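Local structure of erythrocyte binding antigen 140 (4GF2) at residues Gly15-Ser20 with Lys40-Ile45; Lys72-Lys77 with Asn88-Ser93; Ser304-Asn309 with Ala376-Tyr381; Phe314-Lys319 with Thr347-Arg352. The protein probably binds a host erythrocyte surface receptor during parasite invasion, through the region of two tandem Duffy-binding-like domains that this chain contains. The protein carries 3 engineered substitutions. All blocks are in the same frame, centred on the assembly; numbering follows the deposited sequence.

Contact 1: residues Gly15-Ser20 with Lys40-Ile45; sequences GIKRKS and KIQLCI
A chi1 of -66° and an extended chain beyond CG send the Gln-42 side chain across to Lys-17 and Arg-18, while a bend at chi3 (-80°) folds the Arg-18 guanidinium back over its amide. The setting is the first Duffy-binding-like (DBL) domain, a helical, disulfide-braced fold, where the loop after helix 4-14 meets the turn leaving helix 38-41. The one direct hydrogen bond runs from Arg-18 N to Gln-42 OE1 (2.8 Å); the donor lies in the carbonyl plane on a lone pair. A water donates to Gln-42 OE1 and also to Arg-18 O, so both backbone polar atoms of Arg-18 are tied to a single amide oxygen, which limits rotation of that amide. Guanidinium and amide planes then lie 15° apart in an offset stack. Gln-42 NE2 is 3.5 Å from Arg-18 NH1, but both are donors; the guanidinium finds its charge partner in Asp-38. Ile-41 CG2 meets the edge of the same group, 4.0 Å from Arg-18 NH2. Lys-17 runs past Gln-42 in the opposite direction, its CB 3.6 Å from Gln-42 OE1. It forms a salt bridge with Glu-70 of helix 56-78, which also accepts from the N of Cys-44, itself disulfide-bonded to Cys-14. Lys-17 NZ lies only 2.6 Å from Gln-42 O, at an angle too poor for a hydrogen bond.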
# COMPACT_ATOMS: atom_id res chain seq x y z
N GLY A 15 14.57 -24.47 30.50
CA GLY A 15 14.64 -23.02 30.44
C GLY A 15 13.29 -22.33 30.37
O GLY A 15 12.28 -22.95 30.04
N ILE A 16 13.28 -21.04 30.69
CA ILE A 16 12.08 -20.23 30.61
C ILE A 16 11.52 -20.26 29.19
O ILE A 16 12.27 -20.32 28.22
CB ILE A 16 12.36 -18.77 31.00
CG1 ILE A 16 13.07 -18.69 32.35
CG2 ILE A 16 11.06 -17.97 31.04
CD1 ILE A 16 14.50 -18.19 32.26
N LYS A 17 10.20 -20.21 29.08
CA LYS A 17 9.54 -20.24 27.78
C LYS A 17 9.20 -18.84 27.29
O LYS A 17 8.96 -17.93 28.09
CB LYS A 17 8.27 -21.09 27.86
CG LYS A 17 8.53 -22.55 28.17
CD LYS A 17 7.24 -23.35 28.29
CE LYS A 17 7.52 -24.82 28.55
NZ LYS A 17 8.25 -25.48 27.44
N ARG A 18 9.20 -18.67 25.98
CA ARG A 18 8.74 -17.42 25.38
C ARG A 18 7.24 -17.34 25.57
O ARG A 18 6.53 -18.36 25.45
CB ARG A 18 9.11 -17.37 23.90
CG ARG A 18 10.61 -17.36 23.64
CD ARG A 18 10.94 -17.32 22.15
NE ARG A 18 10.82 -18.63 21.51
CZ ARG A 18 11.79 -19.54 21.48
NH1 ARG A 18 12.96 -19.30 22.05
NH2 ARG A 18 11.58 -20.70 20.89
N LYS A 19 6.74 -16.15 25.88
CA LYS A 19 5.33 -15.95 26.19
C LYS A 19 4.46 -15.76 24.94
O LYS A 19 3.29 -16.14 24.94
CB LYS A 19 5.16 -14.76 27.12
CG LYS A 19 5.46 -15.05 28.57
CD LYS A 19 5.42 -13.78 29.41
CE LYS A 19 4.92 -14.03 30.82
NZ LYS A 19 3.45 -14.27 30.85
N SER A 20 5.03 -15.16 23.90
CA SER A 20 4.29 -14.93 22.67
C SER A 20 3.89 -16.25 22.02
O SER A 20 4.64 -17.23 22.10
CB SER A 20 5.12 -14.11 21.69
OG SER A 20 5.41 -12.83 22.23
N LYS A 40 5.60 -26.31 20.93
CA LYS A 40 6.22 -27.59 20.63
C LYS A 40 7.74 -27.46 20.54
O LYS A 40 8.48 -28.32 21.01
CB LYS A 40 5.67 -28.16 19.32
CG LYS A 40 6.36 -29.44 18.85
CD LYS A 40 6.22 -30.55 19.88
CE LYS A 40 6.68 -31.90 19.34
NZ LYS A 40 8.15 -31.94 19.07
N ILE A 41 8.21 -26.38 19.93
CA ILE A 41 9.64 -26.13 19.82
C ILE A 41 10.30 -26.11 21.20
O ILE A 41 11.42 -26.59 21.36
CB ILE A 41 9.92 -24.80 19.09
CG1 ILE A 41 9.57 -24.95 17.61
CG2 ILE A 41 11.38 -24.38 19.23
CD1 ILE A 41 9.56 -23.65 16.86
N GLN A 42 9.59 -25.59 22.20
CA GLN A 42 10.16 -25.43 23.54
C GLN A 42 9.71 -26.52 24.51
O GLN A 42 9.96 -26.42 25.71
CB GLN A 42 9.80 -24.06 24.10
CG GLN A 42 10.44 -22.91 23.35
CD GLN A 42 10.52 -21.65 24.19
OE1 GLN A 42 9.51 -21.00 24.46
NE2 GLN A 42 11.73 -21.29 24.60
N LEU A 43 9.05 -27.54 24.00
CA LEU A 43 8.62 -28.67 24.83
C LEU A 43 9.79 -29.13 25.69
O LEU A 43 10.92 -29.25 25.21
CB LEU A 43 8.13 -29.82 23.95
CG LEU A 43 7.42 -30.96 24.69
CD1 LEU A 43 6.05 -30.51 25.19
CD2 LEU A 43 7.30 -32.19 23.79
N CYS A 44 9.52 -29.37 26.97
CA CYS A 44 10.58 -29.69 27.92
C CYS A 44 11.10 -31.12 27.73
O CYS A 44 10.47 -32.08 28.15
CB CYS A 44 10.08 -29.52 29.35
SG CYS A 44 11.32 -29.87 30.60
N ILE A 45 12.27 -31.24 27.09
CA ILE A 45 12.84 -32.55 26.80
C ILE A 45 14.33 -32.65 27.13
O ILE A 45 14.90 -33.74 27.09
CB ILE A 45 12.64 -32.89 25.31
CG1 ILE A 45 13.40 -31.88 24.44
CG2 ILE A 45 11.17 -32.88 24.97
CD1 ILE A 45 13.26 -32.13 22.96
O HOH W 1 6.74 -20.80 24.03

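Contact 2: residues Lys72-Lys77 with Asn88-Ser93; sequences KLLYNK and NELRNS
A helical hairpin packs Leu-74 and Lys-77 of helix 56-78 against Glu-89, Leu-90 and Ser-93 of helix 83-101. The two short segments run nearly antiparallel, at 148°, and their axes approach to 10.1 Å, with Leu-74 and Leu-90 closest in backbone register. Leu-74 points at the partner helix and uses its two branches differently. CD1 rests on the backbone, 3.6 Å from Glu-89 O, and touches Leu-90 CD2 at 4.3 Å; CD2 goes to the carboxylate instead, 3.6 Å from Glu-89 OE1. Ser-93 OG lies 4.0 Å from Leu-74 CD1, yet its polar bonds lead elsewhere, to Glu-70 and Arg-39. In the helical core of the first DBL domain all five touching residues are buried, and the charged pair is part of that burial. Lys-77 has CG anti to the backbone N (chi1 178°) and stays extended, which carries NZ across the groove between the helices to meet the Glu-89 side chain at about a right angle. The resulting salt bridge, Lys-77 NZ to Glu-89 OE1 at 2.9 Å, enters from above the carboxylate plane, 38° out of it, and the second oxygen is more distant, with Glu-89 OE2 3.5 Å from Lys-77 NZ. Asn-78 ND2 also donates to Glu-89 OE1, giving this oxygen two donors, both from the end of helix 56-78.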
# COMPACT_ATOMS: atom_id res chain seq x y z
N LYS A 72 5.00 -26.70 35.01
CA LYS A 72 5.47 -25.53 35.75
C LYS A 72 5.80 -24.39 34.79
O LYS A 72 5.36 -23.25 34.99
CB LYS A 72 6.74 -25.85 36.55
CG LYS A 72 6.54 -26.72 37.76
CD LYS A 72 7.81 -26.76 38.60
CE LYS A 72 7.74 -27.79 39.71
NZ LYS A 72 8.98 -27.77 40.54
N LEU A 73 6.59 -24.70 33.77
CA LEU A 73 7.06 -23.69 32.85
C LEU A 73 5.90 -23.09 32.07
O LEU A 73 5.89 -21.89 31.79
CB LEU A 73 8.13 -24.27 31.92
CG LEU A 73 9.44 -24.65 32.64
CD1 LEU A 73 10.39 -25.38 31.70
CD2 LEU A 73 10.11 -23.42 33.21
N LEU A 74 4.92 -23.91 31.74
CA LEU A 74 3.71 -23.43 31.08
C LEU A 74 2.93 -22.52 32.01
O LEU A 74 2.34 -21.53 31.58
CB LEU A 74 2.83 -24.60 30.64
CG LEU A 74 3.28 -25.37 29.40
CD1 LEU A 74 2.33 -26.53 29.14
CD2 LEU A 74 3.36 -24.46 28.18
N TYR A 75 2.92 -22.86 33.30
CA TYR A 75 2.20 -22.04 34.26
C TYR A 75 2.83 -20.66 34.34
O TYR A 75 2.12 -19.65 34.32
CB TYR A 75 2.16 -22.69 35.64
CG TYR A 75 1.46 -21.82 36.66
CD1 TYR A 75 0.08 -21.87 36.80
CD2 TYR A 75 2.17 -20.94 37.46
CE1 TYR A 75 -0.57 -21.07 37.71
CE2 TYR A 75 1.53 -20.14 38.38
CZ TYR A 75 0.16 -20.21 38.50
OH TYR A 75 -0.49 -19.41 39.42
N ASN A 76 4.15 -20.61 34.43
CA ASN A 76 4.85 -19.33 34.47
C ASN A 76 4.63 -18.55 33.18
O ASN A 76 4.50 -17.33 33.19
CB ASN A 76 6.35 -19.54 34.69
CG ASN A 76 6.66 -20.12 36.05
OD1 ASN A 76 5.82 -20.11 36.95
ND2 ASN A 76 7.87 -20.64 36.21
N LYS A 77 4.57 -19.27 32.07
CA LYS A 77 4.34 -18.66 30.77
C LYS A 77 2.98 -17.97 30.74
O LYS A 77 2.86 -16.84 30.28
CB LYS A 77 4.39 -19.72 29.68
CG LYS A 77 4.12 -19.20 28.28
CD LYS A 77 4.00 -20.35 27.29
CE LYS A 77 3.55 -19.88 25.93
NZ LYS A 77 3.19 -21.03 25.06
N ASN A 88 -5.41 -25.41 27.83
CA ASN A 88 -5.21 -25.97 26.50
C ASN A 88 -3.76 -26.33 26.21
O ASN A 88 -3.48 -27.32 25.53
CB ASN A 88 -5.74 -25.01 25.44
CG ASN A 88 -7.24 -24.83 25.53
OD1 ASN A 88 -7.94 -25.67 26.09
ND2 ASN A 88 -7.74 -23.73 25.00
N GLU A 89 -2.82 -25.54 26.73
CA GLU A 89 -1.41 -25.77 26.46
C GLU A 89 -0.90 -26.98 27.25
O GLU A 89 -0.04 -27.72 26.77
CB GLU A 89 -0.59 -24.51 26.72
CG GLU A 89 -0.96 -23.36 25.77
CD GLU A 89 -0.03 -22.17 25.85
OE1 GLU A 89 1.02 -22.25 26.52
OE2 GLU A 89 -0.34 -21.14 25.21
N LEU A 90 -1.43 -27.18 28.45
CA LEU A 90 -1.13 -28.39 29.21
C LEU A 90 -1.49 -29.60 28.37
O LEU A 90 -0.69 -30.52 28.19
CB LEU A 90 -1.92 -28.44 30.52
CG LEU A 90 -1.34 -27.75 31.75
CD1 LEU A 90 -2.36 -27.80 32.87
CD2 LEU A 90 -0.03 -28.39 32.20
N ARG A 91 -2.72 -29.59 27.87
CA ARG A 91 -3.26 -30.72 27.13
C ARG A 91 -2.49 -30.93 25.83
O ARG A 91 -2.12 -32.05 25.49
CB ARG A 91 -4.75 -30.50 26.85
CG ARG A 91 -5.58 -30.27 28.10
CD ARG A 91 -7.01 -29.85 27.78
NE ARG A 91 -7.76 -30.93 27.16
CZ ARG A 91 -8.30 -31.95 27.83
NH1 ARG A 91 -8.17 -32.03 29.16
NH2 ARG A 91 -8.96 -32.89 27.18
N ASN A 92 -2.25 -29.84 25.11
CA ASN A 92 -1.60 -29.94 23.81
C ASN A 92 -0.15 -30.36 23.92
O ASN A 92 0.38 -31.02 23.03
CB ASN A 92 -1.72 -28.62 23.05
CG ASN A 92 -3.13 -28.37 22.59
OD1 ASN A 92 -3.95 -29.28 22.55
ND2 ASN A 92 -3.43 -27.13 22.22
N SER A 93 0.50 -30.00 25.02
CA SER A 93 1.87 -30.43 25.23
C SER A 93 1.91 -31.90 25.60
O SER A 93 2.82 -32.62 25.19
CB SER A 93 2.57 -29.58 26.28
OG SER A 93 3.14 -28.44 25.68

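Contact 3: residues Ser304-Asn309 with Ala376-Tyr381; sequences SQINVN and AQLLKY
Ile-306 and Gln-377 lie alongside each other and run in opposite senses, each directed at the partner segment. The evidence is in the pairing of atoms: Ile-306 CG1 sits 3.8 Å from Gln-377 CB, near the root of the glutamine, while the amide reaches back past the isoleucine toward the chain that carries it. Ile-306 CD1 continues over helix 361-382 and touches two further residues, 4.2 Å from Leu-378 CD2 and 4.0 Å from Tyr-381 CB, approaching the tyrosine ring obliquely. Leu-378 starts off in the other direction, and its CD2 branch makes the touch. The extended Gln-377 chain carries its amide to two targets: NE2 reaches a backbone carbonyl, Ala-303 O, and OE1 reaches the Asn-307 backbone N through a water, which donates to OE1 at 3.0 Å. Gln-305 O is also close, 3.1 Å from Gln-377 NE2, although the angle is unsuited to a hydrogen bond. At the other end of the contact Lys-380 starts with CG anti to the backbone N and bends at chi2 (57°) and chi4 (-67°), which turns NZ to Ser-304 OG, a hydrogen bond of 3.1 Å. Each has its stronger partner outside the contact: Val-460 O for the ammonium, Val-300 O for the hydroxyl. The connection between helices 300-304 and 308-314 is thus laid over helix 361-382 in the second DBL region, and it finishes as a helix N-cap, with Asn-307 OD1 accepting from the N of Asp-310.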
# COMPACT_ATOMS: atom_id res chain seq x y z
N SER A 304 -17.10 12.39 -12.19
CA SER A 304 -17.01 13.85 -12.23
C SER A 304 -17.56 14.51 -10.97
O SER A 304 -17.17 15.62 -10.62
CB SER A 304 -17.74 14.40 -13.46
OG SER A 304 -17.12 13.98 -14.66
N GLN A 305 -18.48 13.83 -10.29
CA GLN A 305 -19.11 14.40 -9.10
C GLN A 305 -18.11 14.51 -7.96
O GLN A 305 -17.46 13.53 -7.60
CB GLN A 305 -20.33 13.57 -8.68
CG GLN A 305 -21.13 14.19 -7.55
CD GLN A 305 -22.49 13.53 -7.35
OE1 GLN A 305 -23.08 13.01 -8.29
NE2 GLN A 305 -22.98 13.56 -6.11
N ILE A 306 -17.98 15.71 -7.40
CA ILE A 306 -16.97 15.99 -6.39
C ILE A 306 -17.54 15.94 -4.97
O ILE A 306 -18.62 16.46 -4.71
CB ILE A 306 -16.33 17.37 -6.62
CG1 ILE A 306 -15.63 17.40 -7.97
CG2 ILE A 306 -15.35 17.69 -5.50
CD1 ILE A 306 -14.94 18.71 -8.28
N ASN A 307 -16.79 15.33 -4.06
CA ASN A 307 -17.15 15.31 -2.65
C ASN A 307 -16.34 16.37 -1.91
O ASN A 307 -15.14 16.19 -1.67
CB ASN A 307 -16.90 13.92 -2.07
CG ASN A 307 -17.27 13.82 -0.60
OD1 ASN A 307 -16.90 14.68 0.20
ND2 ASN A 307 -18.02 12.78 -0.25
N VAL A 308 -16.99 17.47 -1.55
CA VAL A 308 -16.30 18.64 -1.02
C VAL A 308 -15.50 18.33 0.24
O VAL A 308 -14.36 18.77 0.38
CB VAL A 308 -17.30 19.78 -0.71
CG1 VAL A 308 -16.59 20.95 -0.03
CG2 VAL A 308 -17.97 20.24 -1.99
N ASN A 309 -16.10 17.59 1.16
CA ASN A 309 -15.44 17.23 2.41
C ASN A 309 -14.14 16.47 2.17
O ASN A 309 -13.11 16.79 2.76
CB ASN A 309 -16.37 16.38 3.28
CG ASN A 309 -17.58 17.16 3.74
OD1 ASN A 309 -17.54 18.39 3.83
ND2 ASN A 309 -18.65 16.45 4.06
N ALA A 376 -8.00 15.92 -11.63
CA ALA A 376 -8.85 15.65 -12.78
C ALA A 376 -10.24 16.20 -12.56
O ALA A 376 -10.79 16.89 -13.42
CB ALA A 376 -8.90 14.16 -13.06
N GLN A 377 -10.82 15.89 -11.40
CA GLN A 377 -12.16 16.36 -11.09
C GLN A 377 -12.23 17.88 -11.09
O GLN A 377 -13.13 18.47 -11.69
CB GLN A 377 -12.61 15.83 -9.73
CG GLN A 377 -13.00 14.37 -9.71
CD GLN A 377 -13.41 13.91 -8.32
OE1 GLN A 377 -12.82 14.33 -7.32
NE2 GLN A 377 -14.43 13.06 -8.24
N LEU A 378 -11.27 18.51 -10.42
CA LEU A 378 -11.23 19.97 -10.33
C LEU A 378 -11.11 20.61 -11.70
O LEU A 378 -11.78 21.60 -11.99
CB LEU A 378 -10.07 20.42 -9.46
CG LEU A 378 -10.22 20.04 -7.99
CD1 LEU A 378 -8.95 20.38 -7.24
CD2 LEU A 378 -11.40 20.77 -7.40
N LEU A 379 -10.26 20.03 -12.54
CA LEU A 379 -10.11 20.50 -13.91
C LEU A 379 -11.42 20.31 -14.67
O LEU A 379 -11.89 21.23 -15.34
CB LEU A 379 -8.98 19.75 -14.62
CG LEU A 379 -7.56 20.12 -14.19
CD1 LEU A 379 -6.56 19.19 -14.84
CD2 LEU A 379 -7.24 21.57 -14.53
N LYS A 380 -11.99 19.12 -14.56
CA LYS A 380 -13.25 18.83 -15.23
C LYS A 380 -14.32 19.83 -14.82
O LYS A 380 -15.11 20.28 -15.64
CB LYS A 380 -13.71 17.41 -14.91
CG LYS A 380 -15.08 17.05 -15.48
CD LYS A 380 -15.13 17.23 -16.99
CE LYS A 380 -16.48 16.81 -17.56
NZ LYS A 380 -16.71 15.35 -17.43
N TYR A 381 -14.33 20.18 -13.53
CA TYR A 381 -15.32 21.10 -13.01
C TYR A 381 -15.10 22.51 -13.55
O TYR A 381 -16.06 23.23 -13.84
CB TYR A 381 -15.28 21.12 -11.48
CG TYR A 381 -16.31 22.04 -10.87
CD1 TYR A 381 -17.64 21.66 -10.76
CD2 TYR A 381 -15.95 23.30 -10.41
CE1 TYR A 381 -18.58 22.50 -10.20
CE2 TYR A 381 -16.88 24.15 -9.85
CZ TYR A 381 -18.20 23.75 -9.75
OH TYR A 381 -19.13 24.59 -9.19
O HOH W 2 -14.38 13.55 -4.87

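Contact 4: residues Phe314-Lys319 with Thr347-Arg352; sequences FGCNYK and TLCLGR. With GOL (glycerol), chain E.
The Phe-314 ring meets Cys-349 SG at its edge, 3.9 Å from CE2, as a sulfur-aromatic contact; Gly-351 CA approaches CE2 obliquely at 3.5 Å, and the rings of His-367 and Tyr-374 pack against the same phenylalanine. The other flat group, the Arg-352 guanidinium, has Gly-315 CA over one face, 3.6 Å from NH2, while its NE donates to Gly-313 O. Gly-315, with positive phi, is the C-prime residue of the Schellman motif ending helix 308-314. The two segments as a whole run almost antiparallel (172° between end-to-end directions), joined by the disulfide Cys-316 SG to Cys-349 SG, 2.0 Å, with an ordinary chi3 of 87°. Further along, Lys-319 bends at chi2 and donates from NZ to Thr-347 O over 2.8 Å, lying 45° out of the carbonyl plane. A water links Lys-319 NZ to Thr-347 OG1. A glycerol, probably from the crystallisation liquor, lies between the two backbones near the disulfide, with a weak hydrogen bond from its O3 to Leu-348 O. A disulfide and an ammonium-to-carbonyl hydrogen bond thus hold these DBL loops together, while a Glu-375 salt bridge ties Lys-319 to helix 361-382 and would probably stabilise the ammonium charge.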
# COMPACT_ATOMS: atom_id res chain seq x y z
N PHE A 314 -8.27 16.19 1.82
CA PHE A 314 -7.03 15.86 1.13
C PHE A 314 -6.11 17.07 1.02
O PHE A 314 -4.89 16.92 0.91
CB PHE A 314 -7.34 15.33 -0.27
CG PHE A 314 -6.14 14.82 -0.99
CD1 PHE A 314 -5.66 13.55 -0.76
CD2 PHE A 314 -5.49 15.62 -1.92
CE1 PHE A 314 -4.55 13.08 -1.43
CE2 PHE A 314 -4.38 15.16 -2.59
CZ PHE A 314 -3.91 13.89 -2.34
N GLY A 315 -6.68 18.27 1.05
CA GLY A 315 -5.90 19.49 1.08
C GLY A 315 -5.91 20.28 -0.22
O GLY A 315 -4.96 21.01 -0.51
N CYS A 316 -6.97 20.13 -1.00
CA CYS A 316 -7.13 20.90 -2.22
C CYS A 316 -8.49 21.60 -2.27
O CYS A 316 -9.37 21.32 -1.46
CB CYS A 316 -6.97 20.00 -3.44
SG CYS A 316 -5.32 19.30 -3.62
N ASN A 317 -8.65 22.51 -3.22
CA ASN A 317 -9.89 23.26 -3.35
C ASN A 317 -10.20 23.50 -4.82
O ASN A 317 -9.36 23.27 -5.69
CB ASN A 317 -9.78 24.59 -2.61
CG ASN A 317 -11.13 25.24 -2.36
OD1 ASN A 317 -12.12 24.56 -2.06
ND2 ASN A 317 -11.19 26.56 -2.49
N TYR A 318 -11.42 23.95 -5.10
CA TYR A 318 -11.84 24.28 -6.46
C TYR A 318 -10.88 25.28 -7.09
O TYR A 318 -10.32 26.14 -6.40
CB TYR A 318 -13.25 24.88 -6.45
CG TYR A 318 -14.34 23.91 -6.05
CD1 TYR A 318 -14.91 23.05 -6.98
CD2 TYR A 318 -14.80 23.86 -4.74
CE1 TYR A 318 -15.91 22.16 -6.62
CE2 TYR A 318 -15.80 22.97 -4.37
CZ TYR A 318 -16.35 22.13 -5.31
OH TYR A 318 -17.35 21.25 -4.95
N LYS A 319 -10.68 25.17 -8.40
CA LYS A 319 -9.92 26.18 -9.14
C LYS A 319 -10.72 27.47 -9.09
O LYS A 319 -11.90 27.48 -9.43
CB LYS A 319 -9.71 25.75 -10.60
CG LYS A 319 -9.18 24.34 -10.78
CD LYS A 319 -7.84 24.13 -10.12
CE LYS A 319 -7.38 22.70 -10.28
NZ LYS A 319 -6.03 22.46 -9.68
N THR A 347 -1.46 26.01 -9.52
CA THR A 347 -2.60 25.63 -8.69
C THR A 347 -2.85 24.12 -8.72
O THR A 347 -3.91 23.66 -8.32
CB THR A 347 -3.88 26.35 -9.15
OG1 THR A 347 -4.26 25.89 -10.45
CG2 THR A 347 -3.65 27.86 -9.20
N LEU A 348 -1.86 23.36 -9.18
CA LEU A 348 -1.95 21.91 -9.24
C LEU A 348 -2.17 21.28 -7.86
O LEU A 348 -1.51 21.64 -6.89
CB LEU A 348 -0.67 21.34 -9.86
CG LEU A 348 -0.52 19.83 -9.96
CD1 LEU A 348 -1.49 19.25 -10.97
CD2 LEU A 348 0.91 19.46 -10.32
N CYS A 349 -3.12 20.35 -7.78
CA CYS A 349 -3.42 19.67 -6.53
C CYS A 349 -2.43 18.56 -6.22
O CYS A 349 -2.34 17.57 -6.96
CB CYS A 349 -4.84 19.11 -6.56
SG CYS A 349 -5.22 18.01 -5.18
N LEU A 350 -1.69 18.72 -5.13
CA LEU A 350 -0.77 17.71 -4.66
C LEU A 350 -1.09 17.27 -3.24
O LEU A 350 -0.58 16.26 -2.76
CB LEU A 350 0.67 18.24 -4.72
CG LEU A 350 1.17 18.59 -6.13
CD1 LEU A 350 2.56 19.20 -6.04
CD2 LEU A 350 1.19 17.35 -7.02
N GLY A 351 -1.94 18.03 -2.55
CA GLY A 351 -2.32 17.69 -1.20
C GLY A 351 -1.16 17.80 -0.22
O GLY A 351 -0.11 18.37 -0.53
N ARG A 352 -1.35 17.21 0.95
CA ARG A 352 -0.40 17.32 2.05
C ARG A 352 0.75 16.36 1.84
O ARG A 352 0.85 15.33 2.52
CB ARG A 352 -1.12 17.04 3.37
CG ARG A 352 -2.39 17.85 3.53
CD ARG A 352 -3.26 17.33 4.65
NE ARG A 352 -4.64 17.80 4.51
CZ ARG A 352 -5.06 19.02 4.84
NH1 ARG A 352 -4.21 19.92 5.32
NH2 ARG A 352 -6.33 19.35 4.68
C1 GOL E . -6.08 22.98 -5.85
O1 GOL E . -7.11 23.73 -6.46
C2 GOL E . -5.73 23.62 -4.52
O2 GOL E . -6.58 24.71 -4.28
C3 GOL E . -4.28 24.06 -4.53
O3 GOL E . -3.46 22.92 -4.55
O HOH W 3 -4.45 23.06 -11.74

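Overall arrangement
Contacts 1 and 2 adjoin in the first DBL domain, with Lys-19 NZ probably bonded to Lys-77 O; contacts 3 and 4 touch in the second, with centres about 55 to 60 Å from those of contacts 1 and 2. Contact 2 is the fully buried one, a helix pair with an internal salt bridge, whereas the others are partly exposed and rely more on backbone carbonyls and waters. Contacts 1 and 4 resemble each other: a loop after a positive-phi glycine, a disulfide that in contact 4 joins the segments and in contact 1 ties Cys-44 to the residue just before Gly-15, and a lysine and a cysteine N sharing one helix glutamate, consistent with duplicated domains. The Tyr-318 loop of contact 4 packs on helix 361-382, which carries one side of contact 3.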